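Putative methylthioribose-1-phosphate isomerase (Archaeoglobus fulgidus, PDB 1T5O) probably catalyses the interconversion of methylthioribose-1-phosphate and methylthioribulose-1-phosphate, a step of methionine biosynthesis. Local coordinates at residues G169-R172 with S173-Q177; V263-P266 with K267-D271; T312-E315 with N316-A319; R235-D239 with A240-K244. All blocks are in the same frame, centred on the assembly; numbering follows the deposited sequence.

Contact 1: residues G169-R172 with S173-Q177; sequences GVVR and SAVEQ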
loop_
_atom_site.group_PDB
_atom_site.type_symbol
_atom_site.label_atom_id
_atom_site.label_comp_id
_atom_site.label_asym_id
_atom_site.label_seq_id
_atom_site.Cartn_x
_atom_site.Cartn_y
_atom_site.Cartn_z
ATOM N N GLY A 169 -6.308 -4.743 -21.975
ATOM C CA GLY A 169 -6.767 -5.052 -23.319
ATOM C C GLY A 169 -5.635 -5.793 -24.034
ATOM O O GLY A 169 -5.878 -6.655 -24.893
ATOM N N VAL A 170 -4.395 -5.461 -23.679
ATOM C CA VAL A 170 -3.216 -6.122 -24.271
ATOM C C VAL A 170 -3.166 -7.569 -23.782
ATOM O O VAL A 170 -2.809 -8.492 -24.526
ATOM C CB VAL A 170 -1.911 -5.401 -23.858
ATOM C CG1 VAL A 170 -0.686 -6.260 -24.217
ATOM C CG2 VAL A 170 -1.824 -4.027 -24.568
ATOM N N VAL A 171 -3.514 -7.761 -22.524
ATOM C CA VAL A 171 -3.575 -9.091 -21.948
ATOM C C VAL A 171 -4.726 -9.829 -22.642
ATOM O O VAL A 171 -4.538 -10.960 -23.094
ATOM C CB VAL A 171 -3.830 -9.051 -20.420
ATOM C CG1 VAL A 171 -4.117 -10.452 -19.899
ATOM C CG2 VAL A 171 -2.599 -8.501 -19.693
ATOM N N ARG A 172 -5.901 -9.204 -22.772
ATOM C CA ARG A 172 -7.001 -9.917 -23.445
ATOM C C ARG A 172 -6.642 -10.303 -24.876
ATOM O O ARG A 172 -6.969 -11.405 -25.322
ATOM C CB ARG A 172 -8.310 -9.109 -23.448
ATOM C CG ARG A 172 -8.906 -8.940 -22.059
ATOM C CD ARG A 172 -10.321 -8.352 -22.070
ATOM N NE ARG A 172 -10.863 -8.400 -20.715
ATOM C CZ ARG A 172 -10.633 -7.492 -19.777
ATOM N NH1 ARG A 172 -9.876 -6.430 -20.043
ATOM N NH2 ARG A 172 -11.117 -7.673 -18.553
ATOM N N SER A 173 -5.955 -9.434 -25.611
ATOM C CA SER A 173 -5.608 -9.800 -26.982
ATOM C C SER A 173 -4.647 -10.991 -27.039
ATOM O O SER A 173 -4.770 -11.850 -27.932
ATOM C CB SER A 173 -5.007 -8.611 -27.732
ATOM O OG SER A 173 -5.979 -7.583 -27.869
ATOM N N ALA A 174 -3.698 -11.062 -26.101
ATOM C CA ALA A 174 -2.773 -12.182 -26.111
ATOM C C ALA A 174 -3.479 -13.483 -25.722
ATOM O O ALA A 174 -3.175 -14.551 -26.268
ATOM C CB ALA A 174 -1.591 -11.919 -25.178
ATOM N N VAL A 175 -4.392 -13.406 -24.764
ATOM C CA VAL A 175 -5.132 -14.591 -24.335
ATOM C C VAL A 175 -5.954 -15.100 -25.530
ATOM O O VAL A 175 -6.022 -16.300 -25.773
ATOM C CB VAL A 175 -6.048 -14.256 -23.122
ATOM C CG1 VAL A 175 -7.058 -15.387 -22.852
ATOM C CG2 VAL A 175 -5.178 -14.048 -21.881
ATOM N N GLU A 176 -6.551 -14.176 -26.281
ATOM C CA GLU A 176 -7.336 -14.513 -27.457
ATOM C C GLU A 176 -6.482 -15.269 -28.490
ATOM O O GLU A 176 -6.993 -16.132 -29.213
ATOM C CB GLU A 176 -7.901 -13.233 -28.065
ATOM C CG GLU A 176 -8.798 -13.436 -29.261
ATOM C CD GLU A 176 -9.602 -12.189 -29.590
ATOM O OE1 GLU A 176 -9.011 -11.099 -29.721
ATOM O OE2 GLU A 176 -10.835 -12.302 -29.721
ATOM N N GLN A 177 -5.192 -14.958 -28.562
ATOM C CA GLN A 177 -4.298 -15.640 -29.493
ATOM C C GLN A 177 -3.929 -17.039 -28.997
ATOM O O GLN A 177 -3.183 -17.753 -29.662
ATOM C CB GLN A 177 -2.995 -14.854 -29.686
ATOM C CG GLN A 177 -3.158 -13.496 -30.289
ATOM C CD GLN A 177 -1.839 -12.749 -30.340
ATOM O OE1 GLN A 177 -1.188 -12.531 -29.305
ATOM N NE2 GLN A 177 -1.432 -12.355 -31.538
#
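Val171 and Val175 stand one turn apart on the same face of helix 167-176, the helix of a beta-alpha-beta unit that runs from strand 149-152 to strand 182-186. Their methyls meet loosely, Val171 CG1 lying 4.2 Å from Val175 CG2. The same CG2 comes closer to the backbone, 3.4 Å from Val171 O. A chi1 of 167° explains this: it sets CG1 of Val175 opposite the backbone N and turns CG2 to that nitrogen's side, back over the preceding turn. Four successive i to i+4 bonds give the helical repeat. In the first, Ser173 N lies 2.9 Å from Gly169 O; in the third, Val175 N lies 3.0 Å from Val171 O.

The polar side chains leave this spine in other directions. Arg172 points away from the following turn and runs extended from CG to NE, where Glu201 and Asp205 form salt bridges with its guanidinium and probably offset its buried charge. Ser173 OG bonds to Trp164 NE1 and also lies 3.1 Å from Gly169 O. The Ala174 methyl, CB, touches Ala141 of helix 111-141 and also lies 3.7 Å from Val170 O. At the last turn, Arg172 O receives Glu176 N at 3.0 Å and has Glu176 CB 3.4 Å away.

Contact 2: residues V263-P266 with K267-D271; sequences VAAP and KATFD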
loop_
_atom_site.group_PDB
_atom_site.type_symbol
_atom_site.label_atom_id
_atom_site.label_comp_id
_atom_site.label_asym_id
_atom_site.label_seq_id
_atom_site.Cartn_x
_atom_site.Cartn_y
_atom_site.Cartn_z
ATOM N N VAL A 263 3.658 0.921 -21.177
ATOM C CA VAL A 263 2.538 1.800 -20.871
ATOM C C VAL A 263 1.596 1.726 -22.086
ATOM O O VAL A 263 1.988 2.016 -23.222
ATOM C CB VAL A 263 2.979 3.279 -20.662
ATOM C CG1 VAL A 263 1.741 4.124 -20.496
ATOM C CG2 VAL A 263 3.881 3.407 -19.410
ATOM N N ALA A 264 0.365 1.311 -21.849
ATOM C CA ALA A 264 -0.600 1.201 -22.939
ATOM C C ALA A 264 -1.508 2.431 -22.894
ATOM O O ALA A 264 -2.189 2.662 -21.894
ATOM C CB ALA A 264 -1.437 -0.097 -22.769
ATOM N N ALA A 265 -1.516 3.228 -23.960
ATOM C CA ALA A 265 -2.390 4.417 -23.986
ATOM C C ALA A 265 -2.604 4.887 -25.396
ATOM O O ALA A 265 -1.675 4.880 -26.186
ATOM C CB ALA A 265 -1.789 5.559 -23.173
ATOM N N PRO A 266 -3.827 5.348 -25.715
ATOM C CA PRO A 266 -4.123 5.830 -27.066
ATOM C C PRO A 266 -3.524 7.198 -27.325
ATOM O O PRO A 266 -3.113 7.897 -26.404
ATOM C CB PRO A 266 -5.654 5.849 -27.111
ATOM C CG PRO A 266 -6.011 6.257 -25.729
ATOM C CD PRO A 266 -5.018 5.457 -24.845
ATOM N N LYS A 267 -3.464 7.562 -28.605
ATOM C CA LYS A 267 -2.907 8.843 -29.028
ATOM C C LYS A 267 -3.472 10.013 -28.228
ATOM O O LYS A 267 -2.737 10.927 -27.836
ATOM C CB LYS A 267 -3.181 9.062 -30.534
ATOM C CG LYS A 267 -2.702 10.420 -31.085
ATOM C CD LYS A 267 -2.839 10.463 -32.626
ATOM C CE LYS A 267 -2.452 11.822 -33.173
ATOM N NZ LYS A 267 -2.493 11.805 -34.667
ATOM N N ALA A 268 -4.770 9.973 -27.965
ATOM C CA ALA A 268 -5.442 11.057 -27.250
ATOM C C ALA A 268 -4.936 11.296 -25.814
ATOM O O ALA A 268 -5.190 12.346 -25.234
ATOM C CB ALA A 268 -6.956 10.822 -27.237
ATOM N N THR A 269 -4.209 10.339 -25.253
ATOM C CA THR A 269 -3.689 10.509 -23.896
ATOM C C THR A 269 -2.355 11.284 -23.898
ATOM O O THR A 269 -1.885 11.763 -22.855
ATOM C CB THR A 269 -3.556 9.127 -23.239
ATOM O OG1 THR A 269 -4.872 8.576 -23.106
ATOM C CG2 THR A 269 -2.928 9.201 -21.863
ATOM N N PHE A 270 -1.753 11.426 -25.077
ATOM C CA PHE A 270 -0.513 12.167 -25.180
ATOM C C PHE A 270 -0.832 13.674 -25.143
ATOM O O PHE A 270 -1.863 14.092 -25.644
ATOM C CB PHE A 270 0.221 11.827 -26.475
ATOM C CG PHE A 270 0.808 10.433 -26.488
ATOM C CD1 PHE A 270 -0.030 9.301 -26.505
ATOM C CD2 PHE A 270 2.184 10.254 -26.469
ATOM C CE1 PHE A 270 0.517 7.993 -26.505
ATOM C CE2 PHE A 270 2.734 8.963 -26.472
ATOM C CZ PHE A 270 1.910 7.839 -26.492
ATOM N N ASP A 271 0.048 14.454 -24.524
ATOM C CA ASP A 271 -0.094 15.923 -24.389
ATOM C C ASP A 271 1.349 16.347 -24.693
ATOM O O ASP A 271 2.049 16.867 -23.822
ATOM C CB ASP A 271 -0.476 16.267 -22.936
ATOM C CG ASP A 271 -0.945 17.718 -22.757
ATOM O OD1 ASP A 271 -0.924 18.523 -23.724
ATOM O OD2 ASP A 271 -1.343 18.051 -21.630
#
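Pro266 O gathers both Thr269 and Phe270 around itself where the chain leaves strand 261-264 of the mainly parallel, Rossmann-like sheet and enters a short 3-10 turn at residues 267-269. Thr269 N donates to this oxygen at 2.9 Å, from above the carbonyl plane (46° out of it). The Phe270 ring presents its edge: CD1 lies 3.4 Å from Pro266 O, which sits in the ring plane, and CE1 is 3.8 Å from Ala265 O, also in plane. Two carbonyl oxygens thus face the weakly positive rim of the ring.

Thr269 adds its side chain to the same corner. With chi1 at -65°, OG1 is turned to the side of the backbone N and meets the proline ring, 3.6 Å from Pro266 CD, while CG2 packs against Ala265 CB at 4.0 Å.

The second shell holds these groups in position. Phe270 is wedged among Ile236, Leu320, Thr322 and Leu339; an alanine here would probably open a gap between strands 235-237 and 319-322 and strip the two carbonyls of their aromatic edge. Lys267 N bonds to Glu323 OE1, and Lys267 NZ reaches Leu339 O. The Thr269 side chain comes within about 6 Å of that of Asp234, the predicted proton donor, so this turn borders the probable active site. Within the turn, Phe270 N donates to Lys267 O at 3.0 Å.

Contact 3: residues T312-E315 with N316-A319; sequences TPLE and NVTA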
loop_
_atom_site.group_PDB
_atom_site.type_symbol
_atom_site.label_atom_id
_atom_site.label_comp_id
_atom_site.label_asym_id
_atom_site.label_seq_id
_atom_site.Cartn_x
_atom_site.Cartn_y
_atom_site.Cartn_z
ATOM N N THR A 312 6.318 9.023 -14.161
ATOM C CA THR A 312 7.303 7.974 -14.394
ATOM C C THR A 312 8.161 8.508 -15.557
ATOM O O THR A 312 7.628 8.779 -16.643
ATOM C CB THR A 312 6.626 6.629 -14.838
ATOM O OG1 THR A 312 5.895 6.057 -13.743
ATOM C CG2 THR A 312 7.666 5.639 -15.319
ATOM N N PRO A 313 9.484 8.679 -15.347
ATOM C CA PRO A 313 10.327 9.180 -16.443
ATOM C C PRO A 313 10.300 8.191 -17.610
ATOM O O PRO A 313 10.262 6.966 -17.401
ATOM C CB PRO A 313 11.710 9.303 -15.797
ATOM C CG PRO A 313 11.695 8.223 -14.714
ATOM C CD PRO A 313 10.293 8.316 -14.162
ATOM N N LEU A 314 10.335 8.708 -18.841
ATOM C CA LEU A 314 10.286 7.826 -20.003
ATOM C C LEU A 314 11.499 6.906 -20.078
ATOM O O LEU A 314 11.477 5.905 -20.792
ATOM C CB LEU A 314 10.138 8.646 -21.290
ATOM C CG LEU A 314 8.721 9.219 -21.389
ATOM C CD1 LEU A 314 8.632 10.131 -22.614
ATOM C CD2 LEU A 314 7.694 8.077 -21.470
ATOM N N GLU A 315 12.551 7.249 -19.334
ATOM C CA GLU A 315 13.751 6.423 -19.298
ATOM C C GLU A 315 13.415 5.060 -18.661
ATOM O O GLU A 315 14.132 4.078 -18.853
ATOM C CB GLU A 315 14.857 7.120 -18.481
ATOM C CG GLU A 315 16.262 6.858 -19.013
ATOM C CD GLU A 315 17.027 5.869 -18.160
ATOM O OE1 GLU A 315 17.121 6.123 -16.931
ATOM O OE2 GLU A 315 17.537 4.852 -18.704
ATOM N N ASN A 316 12.337 5.004 -17.884
ATOM C CA ASN A 316 11.912 3.757 -17.237
ATOM C C ASN A 316 10.793 3.058 -18.024
ATOM O O ASN A 316 10.156 2.136 -17.514
ATOM C CB ASN A 316 11.388 4.033 -15.821
ATOM C CG ASN A 316 12.483 4.443 -14.845
ATOM O OD1 ASN A 316 13.610 4.727 -15.242
ATOM N ND2 ASN A 316 12.137 4.497 -13.546
ATOM N N VAL A 317 10.529 3.519 -19.244
ATOM C CA VAL A 317 9.482 2.912 -20.074
ATOM C C VAL A 317 10.146 2.232 -21.277
ATOM O O VAL A 317 10.825 2.888 -22.082
ATOM C CB VAL A 317 8.492 3.982 -20.561
ATOM C CG1 VAL A 317 7.443 3.350 -21.494
ATOM C CG2 VAL A 317 7.816 4.647 -19.330
ATOM N N THR A 318 9.964 0.920 -21.374
ATOM C CA THR A 318 10.556 0.115 -22.449
ATOM C C THR A 318 9.909 0.439 -23.794
ATOM O O THR A 318 10.583 0.487 -24.830
ATOM C CB THR A 318 10.376 -1.400 -22.147
ATOM O OG1 THR A 318 10.848 -1.674 -20.815
ATOM C CG2 THR A 318 11.164 -2.260 -23.166
ATOM N N ALA A 319 8.594 0.648 -23.778
ATOM C CA ALA A 319 7.889 1.002 -24.995
ATOM C C ALA A 319 6.487 1.465 -24.650
ATOM O O ALA A 319 5.940 1.093 -23.607
ATOM C CB ALA A 319 7.826 -0.233 -25.963
HETATM O O HOH W 1 15.954 5.223 -14.129
#
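Pro313 O accepts Asn316 N at 2.9 Å, and one residue on Leu314 O accepts Val317 N at 3.0 Å. Two consecutive i to i+3 bonds are the evidence for a tight 3-10 turn, and both donors stand well above their carbonyl planes, the second by 69°.

Asn316 folds back across the proline, its CG 3.9 Å from Pro313 CG. A chi1 of -70° carries the amide to the side of its own backbone N. There ND2 bonds to Ser251 OG of helix 247-256, and OD1 takes a hydrogen from a water at 2.6 Å that also donates, at 3.2 Å, to Glu315 OE1. With an alanine in place of Asn316, Ser251 and the water would probably lose their amide partner and Pro313 CG the group packed on it. On the apolar side, Leu314 and Val317 lie alongside each other and point the same way, CD2 to CG2 4.0 Å, while the Thr312 and Val317 side chains cross at about a right angle, CG2 to CG2 4.1 Å.

Pro313 also packs on Gln222 of the second subunit. This connection opens with a 3-10 turn and leads from strand 309-313 of the three-stranded sheet to strand 319-322 of the main Rossmann-like sheet.

Contact 4: residues R235-D239 with A240-K244; sequences RIVRD and AVFNK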
loop_
_atom_site.group_PDB
_atom_site.type_symbol
_atom_site.label_atom_id
_atom_site.label_comp_id
_atom_site.label_asym_id
_atom_site.label_seq_id
_atom_site.Cartn_x
_atom_site.Cartn_y
_atom_site.Cartn_z
ATOM N N ARG A 235 -1.857 10.563 -18.587
ATOM C CA ARG A 235 -1.359 11.623 -19.442
ATOM C C ARG A 235 0.108 11.412 -19.744
ATOM O O ARG A 235 0.902 11.147 -18.839
ATOM C CB ARG A 235 -1.528 12.967 -18.752
ATOM C CG ARG A 235 -1.593 14.085 -19.745
ATOM C CD ARG A 235 -0.604 15.139 -19.429
ATOM N NE ARG A 235 -0.951 15.971 -18.287
ATOM C CZ ARG A 235 -2.085 16.661 -18.144
ATOM N NH1 ARG A 235 -3.039 16.612 -19.067
ATOM N NH2 ARG A 235 -2.229 17.486 -17.105
ATOM N N ILE A 236 0.478 11.569 -21.009
ATOM C CA ILE A 236 1.866 11.376 -21.391
ATOM C C ILE A 236 2.442 12.653 -21.986
ATOM O O ILE A 236 1.956 13.143 -23.007
ATOM C CB ILE A 236 1.996 10.220 -22.395
ATOM C CG1 ILE A 236 1.430 8.927 -21.748
ATOM C CG2 ILE A 236 3.493 10.063 -22.806
ATOM C CD1 ILE A 236 1.382 7.689 -22.630
ATOM N N VAL A 237 3.464 13.198 -21.321
ATOM C CA VAL A 237 4.122 14.423 -21.774
ATOM C C VAL A 237 5.502 14.039 -22.309
ATOM O O VAL A 237 5.882 12.866 -22.246
ATOM C CB VAL A 237 4.200 15.478 -20.634
ATOM C CG1 VAL A 237 2.771 15.870 -20.219
ATOM C CG2 VAL A 237 5.004 14.936 -19.430
ATOM N N ARG A 238 6.260 15.007 -22.818
ATOM C CA ARG A 238 7.531 14.687 -23.446
ATOM C C ARG A 238 8.593 14.005 -22.632
ATOM O O ARG A 238 9.459 13.347 -23.207
ATOM C CB ARG A 238 8.131 15.921 -24.127
ATOM C CG ARG A 238 7.259 16.422 -25.264
ATOM C CD ARG A 238 8.058 17.159 -26.322
ATOM N NE ARG A 238 8.918 18.187 -25.769
ATOM C CZ ARG A 238 8.509 19.379 -25.354
ATOM N NH1 ARG A 238 7.225 19.716 -25.422
ATOM N NH2 ARG A 238 9.394 20.242 -24.881
ATOM N N ASP A 239 8.558 14.161 -21.315
ATOM C CA ASP A 239 9.556 13.508 -20.475
ATOM C C ASP A 239 8.948 12.589 -19.438
ATOM O O ASP A 239 9.657 12.107 -18.549
ATOM C CB ASP A 239 10.417 14.554 -19.769
ATOM C CG ASP A 239 9.588 15.591 -18.988
ATOM O OD1 ASP A 239 10.198 16.397 -18.270
ATOM O OD2 ASP A 239 8.338 15.622 -19.092
ATOM N N ALA A 240 7.647 12.320 -19.511
ATOM C CA ALA A 240 7.085 11.454 -18.470
ATOM C C ALA A 240 5.692 10.926 -18.675
ATOM O O ALA A 240 4.907 11.485 -19.414
ATOM C CB ALA A 240 7.129 12.181 -17.106
ATOM N N VAL A 241 5.404 9.832 -17.978
ATOM C CA VAL A 241 4.080 9.239 -18.006
ATOM C C VAL A 241 3.418 9.505 -16.656
ATOM O O VAL A 241 3.934 9.083 -15.626
ATOM C CB VAL A 241 4.145 7.707 -18.230
ATOM C CG1 VAL A 241 2.765 7.113 -18.090
ATOM C CG2 VAL A 241 4.689 7.406 -19.662
ATOM N N PHE A 242 2.302 10.236 -16.645
ATOM C CA PHE A 242 1.575 10.438 -15.396
ATOM C C PHE A 242 0.506 9.333 -15.287
ATOM O O PHE A 242 -0.272 9.115 -16.220
ATOM C CB PHE A 242 0.906 11.828 -15.330
ATOM C CG PHE A 242 1.888 12.976 -15.107
ATOM C CD1 PHE A 242 2.607 13.514 -16.177
ATOM C CD2 PHE A 242 2.120 13.479 -13.825
ATOM C CE1 PHE A 242 3.543 14.533 -15.980
ATOM C CE2 PHE A 242 3.066 14.508 -13.612
ATOM C CZ PHE A 242 3.779 15.031 -14.707
ATOM N N ASN A 243 0.489 8.611 -14.164
ATOM C CA ASN A 243 -0.507 7.549 -13.973
ATOM C C ASN A 243 -0.806 7.473 -12.480
ATOM O O ASN A 243 -0.172 8.180 -11.707
ATOM C CB ASN A 243 0.042 6.215 -14.512
ATOM C CG ASN A 243 -1.036 5.181 -14.665
ATOM O OD1 ASN A 243 -2.083 5.454 -15.255
ATOM N ND2 ASN A 243 -0.802 3.983 -14.123
ATOM N N LYS A 244 -1.777 6.646 -12.074
ATOM C CA LYS A 244 -2.151 6.506 -10.656
ATOM C C LYS A 244 -0.919 6.448 -9.738
ATOM O O LYS A 244 0.015 5.686 -10.023
ATOM C CB LYS A 244 -2.990 5.226 -10.457
ATOM C CG LYS A 244 -3.385 4.972 -9.000
ATOM C CD LYS A 244 -4.210 6.135 -8.443
ATOM C CE LYS A 244 -5.455 6.383 -9.303
ATOM N NZ LYS A 244 -6.338 7.506 -8.837
#
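Val237 CG2 lies 3.8 Å from Phe242 CE1 and 4.2 Å from Ala240 CB, an apolar centre on one face of the hairpin formed by strands 235-237 and 240-244. The methyl meets the ring edge in plane. With chi1 at -62°, CG2 of Val237 sits between its own backbone N and carbonyl carbon, which aims it across at the partner strand. On the opposite face Ile236 and Val241 run side by side, CG1 to CG2 4.2 Å, as a non-hydrogen-bonded antiparallel pair.

Outward from this core comes the backbone. Arg235 and Phe242 bond both ways: Phe242 N meets Arg235 O at 2.8 Å, and the return bond from Arg235 N to Phe242 O is longer, 3.2 Å. Val237 N donates to Ala240 O at 2.9 Å, but the reverse bond, Ala240 N to Val237 O, is weak at 3.3 Å and closes a type I turn.

At the turn Asp239 OD2 accepts Ala276 N, while Arg238 NH1 bonds to Trp272 O. Beyond the paired residues, Asn243 and Lys244 are predicted to bind substrate, and Asn243 ND2 bonds to Thr247 OG1. Apolar pairs on both faces and three ordinary backbone bonds with one weak one thus hold the hairpin, whose second strand ends in these two predicted substrate residues.

Overall arrangement
Contacts 2, 3 and 4 form one cluster, whereas contact 1 touches none of them, though its nearest atoms come within about 4 Å of contact 2. Contact 4 links the other two: Ile236 N and O probably bond to Thr269 O and Asp271 N of contact 2, and Val241 O to Thr312 N of contact 3, whose strand 309-313 adjoins 240-244. Contacts 2 and 3 also meet directly through Val263 and Val317. Contacts 1, 3 and 4 are mostly buried; contact 2 is partly so. Their chemistry follows their place: i to i+4 bonds in a helix covering the main sheet, i to i+3 turns leaving strands, and cross-strand pairing in the hairpin that holds two of the predicted substrate residues.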